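Protease Do-like 1, chloroplastic (PDB 3QO6) acts as a thylakoid serine protease of the HtrA family that is required at high temperature and may be involved in degrading damaged proteins. Local coordinates at residues G57-H65 with K111-V119. Sequence-based numbering, arbitrary orientation.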
ATOM      1  N   GLY B  57      -0.462 -33.699  11.091  1.00 65.24           N
ATOM      2  CA  GLY B  57      -1.390 -34.523  11.836  1.00 63.32           C
ATOM      3  C   GLY B  57      -0.579 -35.610  12.508  1.00 65.76           C
ATOM      4  O   GLY B  57       0.647 -35.692  12.352  1.00 66.81           O
ATOM      5  N   PHE B  58      -1.253 -36.449  13.273  1.00 65.55           N
ATOM      6  CA  PHE B  58      -0.581 -37.535  13.950  1.00 65.88           C
ATOM      7  C   PHE B  58      -1.443 -38.776  13.824  1.00 65.97           C
ATOM      8  O   PHE B  58      -2.618 -38.686  13.518  1.00 67.18           O
ATOM      9  CB  PHE B  58      -0.330 -37.175  15.422  1.00 64.66           C
ATOM     10  CG  PHE B  58      -1.485 -36.488  16.085  1.00 63.27           C
ATOM     11  CD1 PHE B  58      -1.746 -35.145  15.838  1.00 60.19           C
ATOM     12  CD2 PHE B  58      -2.336 -37.193  16.951  1.00 62.55           C
ATOM     13  CE1 PHE B  58      -2.843 -34.513  16.445  1.00 62.14           C
ATOM     14  CE2 PHE B  58      -3.434 -36.571  17.565  1.00 57.24           C
ATOM     15  CZ  PHE B  58      -3.691 -35.243  17.314  1.00 61.19           C
ATOM     16  N   VAL B  59      -0.843 -39.937  14.034  1.00 67.98           N
ATOM     17  CA  VAL B  59      -1.557 -41.202  13.949  1.00 68.40           C
ATOM     18  C   VAL B  59      -2.331 -41.415  15.232  1.00 69.47           C
ATOM     19  O   VAL B  59      -1.761 -41.364  16.338  1.00 65.70           O
ATOM     20  CB  VAL B  59      -0.569 -42.360  13.772  1.00 69.98           C
ATOM     21  CG1 VAL B  59      -1.150 -43.638  14.295  1.00 71.54           C
ATOM     22  CG2 VAL B  59      -0.224 -42.508  12.322  1.00 71.38           C
ATOM     23  N   TRP B  60      -3.624 -41.674  15.095  1.00 65.34           N
ATOM     24  CA  TRP B  60      -4.422 -41.880  16.277  1.00 67.31           C
ATOM     25  C   TRP B  60      -4.531 -43.317  16.733  1.00 67.13           C
ATOM     26  O   TRP B  60      -4.598 -43.577  17.929  1.00 67.61           O
ATOM     27  CB  TRP B  60      -5.808 -41.324  16.069  1.00 69.92           C
ATOM     28  CG  TRP B  60      -6.605 -41.409  17.291  1.00 71.88           C
ATOM     29  CD1 TRP B  60      -7.575 -42.314  17.561  1.00 72.22           C
ATOM     30  CD2 TRP B  60      -6.533 -40.533  18.430  1.00 74.69           C
ATOM     31  NE1 TRP B  60      -8.127 -42.061  18.796  1.00 74.92           N
ATOM     32  CE2 TRP B  60      -7.507 -40.974  19.356  1.00 74.08           C
ATOM     33  CE3 TRP B  60      -5.745 -39.413  18.761  1.00 70.12           C
ATOM     34  CZ2 TRP B  60      -7.719 -40.334  20.597  1.00 68.85           C
ATOM     35  CZ3 TRP B  60      -5.961 -38.776  19.999  1.00 66.03           C
ATOM     36  CH2 TRP B  60      -6.940 -39.243  20.897  1.00 64.37           C
ATOM     37  N   ASP B  61      -4.537 -44.246  15.786  1.00 68.65           N
ATOM     38  CA  ASP B  61      -4.669 -45.679  16.101  1.00 73.50           C
ATOM     39  C   ASP B  61      -4.175 -46.613  15.007  1.00 76.37           C
ATOM     40  O   ASP B  61      -3.952 -46.209  13.852  1.00 73.48           O
ATOM     41  CB  ASP B  61      -6.133 -46.035  16.393  1.00 69.86           C
ATOM     42  CG  ASP B  61      -7.071 -45.675  15.235  1.00 74.98           C
ATOM     43  OD1 ASP B  61      -8.242 -45.271  15.521  1.00 71.70           O
ATOM     44  OD2 ASP B  61      -6.646 -45.801  14.048  1.00 65.25           O
ATOM     45  N   LYS B  62      -4.053 -47.886  15.366  1.00 79.88           N
ATOM     46  CA  LYS B  62      -3.581 -48.880  14.411  1.00 82.05           C
ATOM     47  C   LYS B  62      -4.468 -49.048  13.172  1.00 82.52           C
ATOM     48  O   LYS B  62      -4.007 -49.586  12.156  1.00 82.75           O
ATOM     49  CB  LYS B  62      -3.395 -50.215  15.120  1.00 81.36           C
ATOM     50  CG  LYS B  62      -2.226 -50.234  16.098  1.00 83.21           C
ATOM     51  CD  LYS B  62      -0.891 -50.192  15.350  1.00 84.28           C
ATOM     52  CE  LYS B  62       0.296 -50.441  16.295  1.00 84.95           C
ATOM     53  NZ  LYS B  62       1.589 -50.422  15.564  1.00 81.81           N
ATOM     54  N   GLN B  63      -5.721 -48.588  13.238  1.00 80.70           N
ATOM     55  CA  GLN B  63      -6.611 -48.700  12.083  1.00 79.51           C
ATOM     56  C   GLN B  63      -6.448 -47.583  11.068  1.00 79.49           C
ATOM     57  O   GLN B  63      -7.374 -47.322  10.297  1.00 81.45           O
ATOM     58  CB  GLN B  63      -8.082 -48.738  12.491  1.00 80.19           C
ATOM     59  CG  GLN B  63      -8.424 -49.866  13.406  1.00 82.51           C
ATOM     60  CD  GLN B  63      -8.227 -49.496  14.857  1.00 83.68           C
ATOM     61  OE1 GLN B  63      -9.036 -48.764  15.439  1.00 80.21           O
ATOM     62  NE2 GLN B  63      -7.148 -49.991  15.449  1.00 83.60           N
ATOM     63  N   GLY B  64      -5.298 -46.909  11.076  1.00 79.98           N
ATOM     64  CA  GLY B  64      -5.052 -45.844  10.106  1.00 78.00           C
ATOM     65  C   GLY B  64      -5.784 -44.514  10.259  1.00 75.32           C
ATOM     66  O   GLY B  64      -5.910 -43.745   9.298  1.00 70.18           O
ATOM     67  N   HIS B  65      -6.282 -44.236  11.459  1.00 74.50           N
ATOM     68  CA  HIS B  65      -6.963 -42.971  11.691  1.00 74.70           C
ATOM     69  C   HIS B  65      -5.940 -41.870  11.965  1.00 72.08           C
ATOM     70  O   HIS B  65      -5.011 -42.044  12.756  1.00 70.73           O
ATOM     71  CB  HIS B  65      -7.937 -43.107  12.845  1.00 74.92           C
ATOM     72  CG  HIS B  65      -9.188 -43.826  12.472  1.00 81.12           C
ATOM     73  ND1 HIS B  65      -9.770 -44.780  13.281  1.00 82.98           N
ATOM     74  CD2 HIS B  65      -9.970 -43.735  11.370  1.00 82.05           C
ATOM     75  CE1 HIS B  65     -10.858 -45.245  12.693  1.00 84.20           C
ATOM     76  NE2 HIS B  65     -11.004 -44.628  11.532  1.00 86.30           N
ATOM     77  N   LYS B 111      -0.242 -51.649   9.347  1.00 96.43           N
ATOM     78  CA  LYS B 111      -0.172 -51.437  10.796  1.00 98.04           C
ATOM     79  C   LYS B 111       1.232 -51.293  11.388  1.00 97.18           C
ATOM     80  O   LYS B 111       1.392 -50.744  12.481  1.00 99.16           O
ATOM     81  CB  LYS B 111      -0.911 -52.569  11.524  1.00100.60           C
ATOM     82  CG  LYS B 111      -2.321 -52.840  10.990  1.00106.33           C
ATOM     83  CD  LYS B 111      -2.971 -54.046  11.669  1.00110.88           C
ATOM     84  CE  LYS B 111      -3.986 -54.743  10.738  1.00116.59           C
ATOM     85  NZ  LYS B 111      -3.365 -55.366   9.512  1.00116.32           N
ATOM     86  N   ASN B 112       2.245 -51.777  10.679  1.00 96.11           N
ATOM     87  CA  ASN B 112       3.622 -51.706  11.172  1.00 95.28           C
ATOM     88  C   ASN B 112       4.228 -50.308  11.048  1.00 90.83           C
ATOM     89  O   ASN B 112       5.134 -49.957  11.807  1.00 89.61           O
ATOM     90  CB  ASN B 112       4.532 -52.712  10.427  1.00102.03           C
ATOM     91  CG  ASN B 112       5.018 -52.188   9.064  1.00106.18           C
ATOM     92  OD1 ASN B 112       4.242 -52.073   8.112  1.00107.21           O
ATOM     93  ND2 ASN B 112       6.313 -51.867   8.976  1.00109.47           N
ATOM     94  N   LYS B 113       3.738 -49.535  10.085  0.50 82.24           N
ATOM     95  CA  LYS B 113       4.225 -48.189   9.853  0.50 76.87           C
ATOM     96  C   LYS B 113       3.311 -47.155  10.505  0.50 75.30           C
ATOM     97  O   LYS B 113       3.218 -46.019  10.050  0.50 72.44           O
ATOM     98  CB  LYS B 113       4.321 -47.952   8.350  0.50 75.89           C
ATOM     99  CG  LYS B 113       5.423 -48.758   7.690  0.50 75.17           C
ATOM    100  CD  LYS B 113       5.353 -48.682   6.174  0.50 76.80           C
ATOM    101  CE  LYS B 113       5.054 -47.270   5.673  0.50 78.38           C
ATOM    102  NZ  LYS B 113       5.171 -47.150   4.189  0.50 76.09           N
ATOM    103  N   LEU B 114       2.650 -47.561  11.586  1.00 75.93           N
ATOM    104  CA  LEU B 114       1.726 -46.706  12.315  1.00 76.83           C
ATOM    105  C   LEU B 114       1.909 -46.712  13.834  1.00 79.72           C
ATOM    106  O   LEU B 114       1.597 -47.699  14.516  1.00 77.05           O
ATOM    107  CB  LEU B 114       0.270 -47.097  12.012  1.00 75.86           C
ATOM    108  CG  LEU B 114      -0.292 -46.834  10.613  1.00 77.42           C
ATOM    109  CD1 LEU B 114      -1.708 -47.364  10.516  1.00 78.30           C
ATOM    110  CD2 LEU B 114      -0.286 -45.343  10.317  1.00 80.16           C
ATOM    111  N   ARG B 115       2.403 -45.591  14.362  1.00 80.15           N
ATOM    112  CA  ARG B 115       2.584 -45.448  15.799  1.00 79.28           C
ATOM    113  C   ARG B 115       1.525 -44.479  16.286  1.00 79.25           C
ATOM    114  O   ARG B 115       1.493 -43.332  15.869  1.00 79.64           O
ATOM    115  CB  ARG B 115       3.975 -44.890  16.122  1.00 79.97           C
ATOM    116  CG  ARG B 115       4.253 -44.675  17.621  1.00 78.30           C
ATOM    117  CD  ARG B 115       5.673 -44.125  17.883  1.00 78.13           C
ATOM    118  NE  ARG B 115       5.992 -43.997  19.308  1.00 78.98           N
ATOM    119  CZ  ARG B 115       5.639 -42.961  20.073  1.00 78.91           C
ATOM    120  NH1 ARG B 115       4.958 -41.953  19.553  1.00 75.74           N
ATOM    121  NH2 ARG B 115       5.954 -42.935  21.366  1.00 76.62           N
ATOM    122  N   PRO B 116       0.594 -44.944  17.124  1.00 80.91           N
ATOM    123  CA  PRO B 116      -0.399 -43.963  17.579  1.00 80.33           C
ATOM    124  C   PRO B 116       0.233 -43.192  18.761  1.00 79.03           C
ATOM    125  O   PRO B 116       0.790 -43.824  19.667  1.00 77.61           O
ATOM    126  CB  PRO B 116      -1.597 -44.846  17.974  1.00 79.91           C
ATOM    127  CG  PRO B 116      -0.946 -46.115  18.431  1.00 78.86           C
ATOM    128  CD  PRO B 116       0.173 -46.326  17.428  1.00 80.30           C
ATOM    129  N   ILE B 117       0.180 -41.852  18.750  1.00 75.94           N
ATOM    130  CA  ILE B 117       0.796 -41.100  19.846  1.00 73.87           C
ATOM    131  C   ILE B 117       0.137 -41.463  21.138  1.00 67.33           C
ATOM    132  O   ILE B 117      -1.051 -41.722  21.183  1.00 69.85           O
ATOM    133  CB  ILE B 117       0.683 -39.545  19.743  1.00 75.31           C
ATOM    134  CG1 ILE B 117      -0.521 -39.177  18.910  1.00 79.15           C
ATOM    135  CG2 ILE B 117       1.964 -38.935  19.221  1.00 74.53           C
ATOM    136  CD1 ILE B 117      -1.804 -39.730  19.454  1.00 84.93           C
ATOM    137  N   PRO B 118       0.920 -41.508  22.209  1.00 61.62           N
ATOM    138  CA  PRO B 118       0.398 -41.836  23.521  1.00 59.59           C
ATOM    139  C   PRO B 118      -0.498 -40.679  23.905  1.00 64.16           C
ATOM    140  O   PRO B 118      -0.084 -39.538  23.852  1.00 70.54           O
ATOM    141  CB  PRO B 118       1.655 -41.905  24.373  1.00 60.62           C
ATOM    142  CG  PRO B 118       2.717 -42.308  23.407  1.00 58.88           C
ATOM    143  CD  PRO B 118       2.391 -41.482  22.207  1.00 59.32           C
ATOM    144  N   VAL B 119      -1.732 -40.957  24.286  1.00 67.10           N
ATOM    145  CA  VAL B 119      -2.660 -39.902  24.648  1.00 63.99           C
ATOM    146  C   VAL B 119      -2.502 -39.457  26.089  1.00 63.95           C
ATOM    147  O   VAL B 119      -2.596 -40.261  26.982  1.00 67.15           O
ATOM    148  CB  VAL B 119      -4.088 -40.385  24.442  1.00 63.94           C
ATOM    149  CG1 VAL B 119      -5.068 -39.398  25.092  1.00 61.51           C
ATOM    150  CG2 VAL B 119      -4.356 -40.563  22.942  1.00 60.22           C
TER
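Ile117 approaches the rings of both Phe58 and Trp60 obliquely: its CG1 lies 3.3 Å from Phe58 CD2 and its CD1 4.0 Å from Trp60 CE3. Val119 CG2 comes to the benzo end of the indole, 3.5 Å from Trp60 CH2. In the indole plane, Phe58 CE2 meets the benzo edge and Asp61 OD1 the pyrrole edge. The imidazole of His65 is met at an edge by Asp61 OD1, only 4° out of its plane; that oxygen accepts from ND1 through its syn lone pair, while OD2 accepts from His65 N, which sits well out of the carboxylate plane on the syn side, so two bonds tie the carboxylate across the turn. With chi1 at 42°, Phe58 CG lies between the backbone N and carbonyl carbon, which brings CD2 to Ile117; Leu191 and Ile194 of strand 191-198 also touch the ring. Replacing Phe58 by an alanine would probably leave Ile117 CG1 and the benzo edge of Trp60 without their aromatic neighbour and open a gap toward strand 191-198. Ile117 N donates to Val59 O (3.1 Å, 150° at the hydrogen), with Pro116 CA adding a CA-H...O contact to the same oxygen. Val59 CG2 packs 3.5 Å from Leu114 CD2, the two side chains crossing near a right angle. Bent at chi2, Lys62 turns its NZ to donate to Leu114 O (2.9 Å), nearly in line with that C=O, and to Lys111 O (3.1 Å), tilted out of its carbonyl plane; one ammonium thus grips two carbonyls of the 111-114 turn. Strand 47-61, its turn into strand 65-69 and the loop after strand 102-107 meet where the closed six-stranded antiparallel barrel passes to the second sheet, the interbarrel connection characteristic of the two-barrel, trypsin-like protease domain.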